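Conserved exported protein (Bacteroides fragilis, PDB 3CLW) is of unknown function but belongs to a family of glycoside hydrolases and so may cleave O-glycosidic bonds. Local coordinates at residues A[118-129]-A[171-182]. Sequence-based numbering, arbitrary orientation.
Sequences RERGMNNFLFFT and FREQGFHVNYIS
R118 reaches F176 with CG anti to the backbone N (chi1 -177°) and a chi3 bend of 56°. The bend lays its guanidinium flat on the F176 ring, CZ 3.7 Å from the centroid, a cation-pi stack. In the guanidinium plane, NH1 donates to Q174 O at 2.9 Å and to G175 O at 3.1 Å, the latter from above the carbonyl plane. Both carbonyls lie at the Schellman turn ending helix 157-173. G175 O also accepts from N123 ND2 at 2.9 Å, in its carbonyl plane. N123 OD1 takes H177 N at 2.8 Å, nearly straight. The N123 amide stacks on the H177 ring, planes 3° apart, with ND2 over its centre. Strands 125-128 and 178-182 pair in parallel as neighbours in the family's TIM barrel. A beta bulge shifts the register between F125 and L126. N179 ND2 donates to N124 OD1 at 2.9 Å, from above that carbonyl's plane. On the sheet face turned to helices 108-119 and 157-173, V178 CG1 sits over the F127 ring, 3.7 Å from its centroid. F171 CD1 meets that ring's edge at CZ, 3.7 Å away. On the other face, L126 CG packs on Y180 CB, and S182 OG hydrogen-bonds to E231 OE1.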
ATOM      1  N   ARG A 118      -2.881   6.582 -16.088  1.00 34.74           N
ATOM      2  CA  ARG A 118      -2.955   8.008 -16.433  1.00 35.38           C
ATOM      3  C   ARG A 118      -4.208   8.269 -17.278  1.00 36.35           C
ATOM      4  O   ARG A 118      -4.947   9.215 -17.026  1.00 36.15           O
ATOM      5  CB  ARG A 118      -1.684   8.466 -17.151  1.00 35.62           C
ATOM      6  CG  ARG A 118      -1.653   9.973 -17.482  1.00 35.15           C
ATOM      7  CD  ARG A 118      -0.320  10.388 -18.116  1.00 35.63           C
ATOM      8  NE  ARG A 118      -0.015   9.595 -19.307  1.00 37.97           N
ATOM      9  CZ  ARG A 118       1.129   9.671 -19.982  1.00 38.51           C
ATOM     10  NH1 ARG A 118       2.090  10.488 -19.566  1.00 35.30           N
ATOM     11  NH2 ARG A 118       1.326   8.905 -21.058  1.00 37.33           N
ATOM     12  N   GLU A 119      -4.459   7.378 -18.242  1.00 37.79           N
ATOM     13  CA  GLU A 119      -5.641   7.428 -19.122  1.00 39.28           C
ATOM     14  C   GLU A 119      -6.942   7.497 -18.340  1.00 38.76           C
ATOM     15  O   GLU A 119      -7.917   8.101 -18.799  1.00 38.85           O
ATOM     16  CB  GLU A 119      -5.660   6.169 -19.991  1.00 40.45           C
ATOM     17  CG  GLU A 119      -6.005   6.402 -21.419  1.00 46.88           C
ATOM     18  CD  GLU A 119      -5.982   5.097 -22.222  1.00 55.38           C
ATOM     19  OE1 GLU A 119      -4.907   4.755 -22.808  1.00 57.25           O
ATOM     20  OE2 GLU A 119      -7.039   4.405 -22.240  1.00 57.88           O
ATOM     21  N   ARG A 120      -6.951   6.860 -17.167  1.00 37.69           N
ATOM     22  CA  ARG A 120      -8.101   6.855 -16.287  1.00 37.01           C
ATOM     23  C   ARG A 120      -8.038   7.935 -15.199  1.00 37.46           C
ATOM     24  O   ARG A 120      -8.804   7.899 -14.223  1.00 37.75           O
ATOM     25  CB  ARG A 120      -8.270   5.465 -15.695  1.00 36.85           C
ATOM     26  CG  ARG A 120      -8.749   4.472 -16.739  1.00 36.56           C
ATOM     27  CD  ARG A 120      -8.294   3.085 -16.438  1.00 38.03           C
ATOM     28  NE  ARG A 120      -8.801   2.135 -17.422  1.00 37.32           N
ATOM     29  CZ  ARG A 120      -8.250   1.899 -18.607  1.00 37.61           C
ATOM     30  NH1 ARG A 120      -7.147   2.553 -18.964  1.00 33.59           N
ATOM     31  NH2 ARG A 120      -8.803   0.990 -19.428  1.00 34.46           N
ATOM     32  N   GLY A 121      -7.139   8.903 -15.378  1.00 37.07           N
ATOM     33  CA  GLY A 121      -7.127  10.089 -14.511  1.00 37.65           C
ATOM     34  C   GLY A 121      -6.323   9.909 -13.223  1.00 37.29           C
ATOM     35  O   GLY A 121      -6.478  10.681 -12.286  1.00 37.25           O
ATOM     36  N   MET A 122      -5.457   8.895 -13.187  1.00 36.09           N
ATOM     37  CA  MET A 122      -4.619   8.650 -12.024  1.00 35.48           C
ATOM     38  C   MET A 122      -3.168   8.840 -12.488  1.00 35.85           C
ATOM     39  O   MET A 122      -2.614   7.987 -13.200  1.00 35.33           O
ATOM     40  CB  MET A 122      -4.857   7.227 -11.484  1.00 34.65           C
ATOM     41  CG  MET A 122      -4.389   6.949 -10.046  1.00 33.02           C
ATOM     42  SD  MET A 122      -2.690   7.301  -9.544  1.00 22.59           S
ATOM     43  CE  MET A 122      -1.854   6.018 -10.400  1.00 27.71           C
ATOM     44  N   ASN A 123      -2.567   9.968 -12.104  1.00 35.10           N
ATOM     45  CA  ASN A 123      -1.192  10.246 -12.498  1.00 34.85           C
ATOM     46  C   ASN A 123      -0.367  10.593 -11.243  1.00 34.33           C
ATOM     47  O   ASN A 123       0.003  11.754 -10.993  1.00 35.37           O
ATOM     48  CB  ASN A 123      -1.153  11.329 -13.597  1.00 34.32           C
ATOM     49  CG  ASN A 123       0.193  11.403 -14.308  1.00 35.71           C
ATOM     50  OD1 ASN A 123       1.144  10.701 -13.942  1.00 36.76           O
ATOM     51  ND2 ASN A 123       0.286  12.271 -15.329  1.00 33.30           N
ATOM     52  N   ASN A 124      -0.122   9.567 -10.434  1.00 33.10           N
ATOM     53  CA  ASN A 124       0.584   9.706  -9.190  1.00 32.21           C
ATOM     54  C   ASN A 124       1.305   8.410  -8.942  1.00 31.97           C
ATOM     55  O   ASN A 124       0.684   7.407  -8.581  1.00 33.32           O
ATOM     56  CB  ASN A 124      -0.368  10.083  -8.030  1.00 31.83           C
ATOM     57  CG  ASN A 124       0.340  10.128  -6.674  1.00 32.68           C
ATOM     58  OD1 ASN A 124       1.537  10.408  -6.589  1.00 32.44           O
ATOM     59  ND2 ASN A 124      -0.407   9.861  -5.603  1.00 35.36           N
ATOM     60  N   PHE A 125       2.616   8.420  -9.155  1.00 31.31           N
ATOM     61  CA  PHE A 125       3.391   7.197  -9.095  1.00 30.23           C
ATOM     62  C   PHE A 125       4.508   7.209  -8.033  1.00 30.32           C
ATOM     63  O   PHE A 125       5.118   8.243  -7.746  1.00 28.76           O
ATOM     64  CB  PHE A 125       3.973   6.870 -10.478  1.00 30.61           C
ATOM     65  CG  PHE A 125       2.936   6.692 -11.557  1.00 30.58           C
ATOM     66  CD1 PHE A 125       2.538   7.786 -12.352  1.00 29.08           C
ATOM     67  CD2 PHE A 125       2.364   5.437 -11.794  1.00 31.03           C
ATOM     68  CE1 PHE A 125       1.592   7.638 -13.361  1.00 27.58           C
ATOM     69  CE2 PHE A 125       1.381   5.279 -12.816  1.00 28.93           C
ATOM     70  CZ  PHE A 125       0.990   6.385 -13.587  1.00 28.49           C
ATOM     71  N   LEU A 126       4.750   6.026  -7.463  1.00 30.10           N
ATOM     72  CA  LEU A 126       5.899   5.772  -6.587  1.00 29.64           C
ATOM     73  C   LEU A 126       6.726   4.707  -7.274  1.00 30.04           C
ATOM     74  O   LEU A 126       6.168   3.685  -7.738  1.00 31.35           O
ATOM     75  CB  LEU A 126       5.462   5.322  -5.185  1.00 28.90           C
ATOM     76  CG  LEU A 126       6.533   4.999  -4.113  1.00 30.27           C
ATOM     77  CD1 LEU A 126       5.988   5.188  -2.680  1.00 29.25           C
ATOM     78  CD2 LEU A 126       7.122   3.613  -4.259  1.00 29.31           C
ATOM     79  N   PHE A 127       8.033   4.957  -7.377  1.00 29.66           N
ATOM     80  CA  PHE A 127       9.020   3.992  -7.898  1.00 30.49           C
ATOM     81  C   PHE A 127       9.745   3.321  -6.740  1.00 30.77           C
ATOM     82  O   PHE A 127      10.297   4.016  -5.866  1.00 30.72           O
ATOM     83  CB  PHE A 127      10.055   4.733  -8.745  1.00 30.54           C
ATOM     84  CG  PHE A 127       9.614   5.000 -10.151  1.00 30.76           C
ATOM     85  CD1 PHE A 127      10.536   5.400 -11.105  1.00 28.44           C
ATOM     86  CD2 PHE A 127       8.267   4.823 -10.534  1.00 29.90           C
ATOM     87  CE1 PHE A 127      10.119   5.626 -12.415  1.00 30.85           C
ATOM     88  CE2 PHE A 127       7.854   5.026 -11.856  1.00 29.23           C
ATOM     89  CZ  PHE A 127       8.780   5.421 -12.795  1.00 29.21           C
ATOM     90  N   PHE A 128       9.749   1.994  -6.722  1.00 30.09           N
ATOM     91  CA  PHE A 128      10.398   1.252  -5.639  1.00 30.83           C
ATOM     92  C   PHE A 128      11.313   0.161  -6.184  1.00 31.62           C
ATOM     93  O   PHE A 128      11.042  -0.393  -7.247  1.00 31.76           O
ATOM     94  CB  PHE A 128       9.403   0.698  -4.575  1.00 30.46           C
ATOM     95  CG  PHE A 128       8.629  -0.534  -5.009  1.00 30.13           C
ATOM     96  CD1 PHE A 128       7.474  -0.424  -5.776  1.00 30.00           C
ATOM     97  CD2 PHE A 128       9.060  -1.805  -4.641  1.00 31.20           C
ATOM     98  CE1 PHE A 128       6.734  -1.584  -6.169  1.00 31.09           C
ATOM     99  CE2 PHE A 128       8.363  -2.947  -5.057  1.00 31.63           C
ATOM    100  CZ  PHE A 128       7.183  -2.828  -5.816  1.00 31.95           C
ATOM    101  N   THR A 129      12.395  -0.105  -5.444  1.00 32.25           N
ATOM    102  CA  THR A 129      13.344  -1.159  -5.738  1.00 32.93           C
ATOM    103  C   THR A 129      13.448  -2.146  -4.574  1.00 32.98           C
ATOM    104  O   THR A 129      13.347  -1.771  -3.372  1.00 33.09           O
ATOM    105  CB  THR A 129      14.770  -0.627  -6.014  1.00 33.36           C
ATOM    106  OG1 THR A 129      15.089   0.422  -5.070  1.00 36.81           O
ATOM    107  CG2 THR A 129      14.896  -0.116  -7.418  1.00 33.52           C
ATOM    108  N   PHE A 171      10.644   9.150 -16.763  1.00 30.77           N
ATOM    109  CA  PHE A 171       9.194   9.013 -16.790  1.00 30.25           C
ATOM    110  C   PHE A 171       8.458  10.341 -16.542  1.00 31.14           C
ATOM    111  O   PHE A 171       7.373  10.564 -17.114  1.00 30.79           O
ATOM    112  CB  PHE A 171       8.745   7.850 -15.904  1.00 30.04           C
ATOM    113  CG  PHE A 171       9.092   6.508 -16.503  1.00 29.77           C
ATOM    114  CD1 PHE A 171      10.260   5.847 -16.133  1.00 30.67           C
ATOM    115  CD2 PHE A 171       8.304   5.970 -17.518  1.00 32.06           C
ATOM    116  CE1 PHE A 171      10.633   4.634 -16.719  1.00 29.77           C
ATOM    117  CE2 PHE A 171       8.636   4.736 -18.126  1.00 32.28           C
ATOM    118  CZ  PHE A 171       9.823   4.069 -17.713  1.00 32.76           C
ATOM    119  N   ARG A 172       9.084  11.256 -15.779  1.00 30.18           N
ATOM    120  CA  ARG A 172       8.522  12.619 -15.671  1.00 29.86           C
ATOM    121  C   ARG A 172       8.493  13.323 -17.015  1.00 29.61           C
ATOM    122  O   ARG A 172       7.499  13.999 -17.348  1.00 29.52           O
ATOM    123  CB  ARG A 172       9.206  13.478 -14.574  1.00 28.29           C
ATOM    124  CG  ARG A 172       9.030  12.879 -13.147  1.00 29.10           C
ATOM    125  CD  ARG A 172       9.543  13.786 -12.031  1.00 28.97           C
ATOM    126  NE  ARG A 172       8.708  14.952 -11.930  1.00 31.91           N
ATOM    127  CZ  ARG A 172       7.586  15.032 -11.208  1.00 35.29           C
ATOM    128  NH1 ARG A 172       7.146  14.015 -10.472  1.00 35.31           N
ATOM    129  NH2 ARG A 172       6.886  16.151 -11.223  1.00 35.98           N
ATOM    130  N   GLU A 173       9.558  13.141 -17.786  1.00 30.29           N
ATOM    131  CA  GLU A 173       9.692  13.771 -19.125  1.00 32.08           C
ATOM    132  C   GLU A 173       8.755  13.143 -20.181  1.00 33.03           C
ATOM    133  O   GLU A 173       8.540  13.707 -21.245  1.00 33.32           O
ATOM    134  CB  GLU A 173      11.165  13.817 -19.565  1.00 31.41           C
ATOM    135  CG  GLU A 173      12.022  14.780 -18.667  1.00 31.89           C
ATOM    136  CD  GLU A 173      13.530  14.689 -18.921  1.00 34.13           C
ATOM    137  OE1 GLU A 173      13.986  13.757 -19.633  1.00 35.02           O
ATOM    138  OE2 GLU A 173      14.266  15.563 -18.403  1.00 36.75           O
ATOM    139  N   GLN A 174       8.201  11.970 -19.841  1.00 34.02           N
ATOM    140  CA  GLN A 174       7.112  11.347 -20.567  1.00 35.63           C
ATOM    141  C   GLN A 174       5.717  11.689 -20.027  1.00 34.95           C
ATOM    142  O   GLN A 174       4.736  11.122 -20.474  1.00 35.73           O
ATOM    143  CB  GLN A 174       7.271   9.836 -20.503  1.00 36.25           C
ATOM    144  CG  GLN A 174       8.603   9.358 -20.960  1.00 41.42           C
ATOM    145  CD  GLN A 174       8.592   8.974 -22.379  1.00 46.45           C
ATOM    146  OE1 GLN A 174       8.674   9.814 -23.282  1.00 46.73           O
ATOM    147  NE2 GLN A 174       8.472   7.669 -22.611  1.00 52.21           N
ATOM    148  N   GLY A 175       5.622  12.574 -19.050  1.00 34.63           N
ATOM    149  CA  GLY A 175       4.334  12.978 -18.543  1.00 33.65           C
ATOM    150  C   GLY A 175       3.794  12.169 -17.378  1.00 33.85           C
ATOM    151  O   GLY A 175       2.608  12.293 -17.044  1.00 33.66           O
ATOM    152  N   PHE A 176       4.637  11.354 -16.736  1.00 32.71           N
ATOM    153  CA  PHE A 176       4.182  10.612 -15.567  1.00 33.24           C
ATOM    154  C   PHE A 176       4.654  11.284 -14.246  1.00 33.73           C
ATOM    155  O   PHE A 176       5.838  11.571 -14.086  1.00 35.30           O
ATOM    156  CB  PHE A 176       4.601   9.143 -15.637  1.00 32.33           C
ATOM    157  CG  PHE A 176       4.075   8.399 -16.859  1.00 33.48           C
ATOM    158  CD1 PHE A 176       4.900   8.197 -17.978  1.00 31.34           C
ATOM    159  CD2 PHE A 176       2.774   7.901 -16.889  1.00 31.72           C
ATOM    160  CE1 PHE A 176       4.440   7.489 -19.107  1.00 34.41           C
ATOM    161  CE2 PHE A 176       2.307   7.184 -18.013  1.00 31.32           C
ATOM    162  CZ  PHE A 176       3.138   7.001 -19.123  1.00 33.22           C
ATOM    163  N   HIS A 177       3.743  11.569 -13.316  1.00 34.02           N
ATOM    164  CA  HIS A 177       4.149  12.272 -12.062  1.00 33.82           C
ATOM    165  C   HIS A 177       4.677  11.246 -11.086  1.00 32.24           C
ATOM    166  O   HIS A 177       3.950  10.737 -10.269  1.00 32.50           O
ATOM    167  CB  HIS A 177       3.026  13.095 -11.433  1.00 33.92           C
ATOM    168  CG  HIS A 177       2.441  14.111 -12.364  1.00 39.05           C
ATOM    169  ND1 HIS A 177       1.144  14.564 -12.256  1.00 43.42           N
ATOM    170  CD2 HIS A 177       2.966  14.732 -13.449  1.00 43.63           C
ATOM    171  CE1 HIS A 177       0.901  15.437 -13.217  1.00 45.30           C
ATOM    172  NE2 HIS A 177       1.991  15.560 -13.952  1.00 46.09           N
ATOM    173  N   VAL A 178       5.940  10.897 -11.250  1.00 31.70           N
ATOM    174  CA  VAL A 178       6.626  10.042 -10.312  1.00 32.06           C
ATOM    175  C   VAL A 178       7.010  10.947  -9.155  1.00 31.85           C
ATOM    176  O   VAL A 178       7.977  11.712  -9.240  1.00 31.47           O
ATOM    177  CB  VAL A 178       7.884   9.454 -10.945  1.00 33.11           C
ATOM    178  CG1 VAL A 178       8.622   8.546  -9.926  1.00 33.02           C
ATOM    179  CG2 VAL A 178       7.508   8.735 -12.256  1.00 31.83           C
ATOM    180  N   ASN A 179       6.222  10.877  -8.085  1.00 31.93           N
ATOM    181  CA  ASN A 179       6.384  11.804  -6.977  1.00 32.22           C
ATOM    182  C   ASN A 179       7.207  11.265  -5.807  1.00 32.29           C
ATOM    183  O   ASN A 179       7.594  12.029  -4.917  1.00 32.09           O
ATOM    184  CB  ASN A 179       5.010  12.265  -6.498  1.00 31.93           C
ATOM    185  CG  ASN A 179       4.219  12.955  -7.597  1.00 33.78           C
ATOM    186  OD1 ASN A 179       4.779  13.728  -8.391  1.00 33.34           O
ATOM    187  ND2 ASN A 179       2.922  12.669  -7.665  1.00 30.09           N
ATOM    188  N   TYR A 180       7.468   9.955  -5.796  1.00 31.74           N
ATOM    189  CA  TYR A 180       8.167   9.307  -4.674  1.00 31.05           C
ATOM    190  C   TYR A 180       9.120   8.228  -5.168  1.00 31.31           C
ATOM    191  O   TYR A 180       8.866   7.592  -6.205  1.00 31.92           O
ATOM    192  CB  TYR A 180       7.173   8.652  -3.729  1.00 30.93           C
ATOM    193  CG  TYR A 180       5.939   9.488  -3.381  1.00 31.92           C
ATOM    194  CD1 TYR A 180       4.737   9.360  -4.114  1.00 32.52           C
ATOM    195  CD2 TYR A 180       5.968  10.382  -2.307  1.00 30.93           C
ATOM    196  CE1 TYR A 180       3.610  10.111  -3.787  1.00 29.95           C
ATOM    197  CE2 TYR A 180       4.865  11.148  -1.977  1.00 31.24           C
ATOM    198  CZ  TYR A 180       3.683  11.005  -2.711  1.00 32.94           C
ATOM    199  OH  TYR A 180       2.594  11.761  -2.339  1.00 30.43           O
ATOM    200  N   ILE A 181      10.225   8.054  -4.451  1.00 31.17           N
ATOM    201  CA  ILE A 181      11.195   6.986  -4.698  1.00 31.17           C
ATOM    202  C   ILE A 181      11.458   6.283  -3.401  1.00 31.28           C
ATOM    203  O   ILE A 181      11.863   6.918  -2.429  1.00 32.50           O
ATOM    204  CB  ILE A 181      12.553   7.486  -5.221  1.00 31.04           C
ATOM    205  CG1 ILE A 181      12.444   8.010  -6.654  1.00 31.87           C
ATOM    206  CG2 ILE A 181      13.606   6.344  -5.196  1.00 31.35           C
ATOM    207  CD1 ILE A 181      13.555   8.947  -7.053  1.00 29.79           C
ATOM    208  N   SER A 182      11.264   4.977  -3.408  1.00 31.50           N
ATOM    209  CA  SER A 182      11.482   4.134  -2.249  1.00 33.33           C
ATOM    210  C   SER A 182      12.648   3.164  -2.516  1.00 33.55           C
ATOM    211  O   SER A 182      12.485   2.150  -3.186  1.00 33.16           O
ATOM    212  CB  SER A 182      10.174   3.440  -1.889  1.00 32.83           C
ATOM    213  OG  SER A 182      10.329   2.652  -0.747  1.00 35.36           O
TER
HETATM  214  O   HOH W   1       3.912   9.076 -22.443  1.00 35.91           O
HETATM  215  O   HOH W   2       0.566  13.946  -9.094  1.00 35.64           O
HETATM  216  O   HOH W   3       0.068  10.464  -2.762  1.00 32.42           O
HETATM  217  O   HOH W   4      11.264  -0.452  -1.726  1.00 40.86           O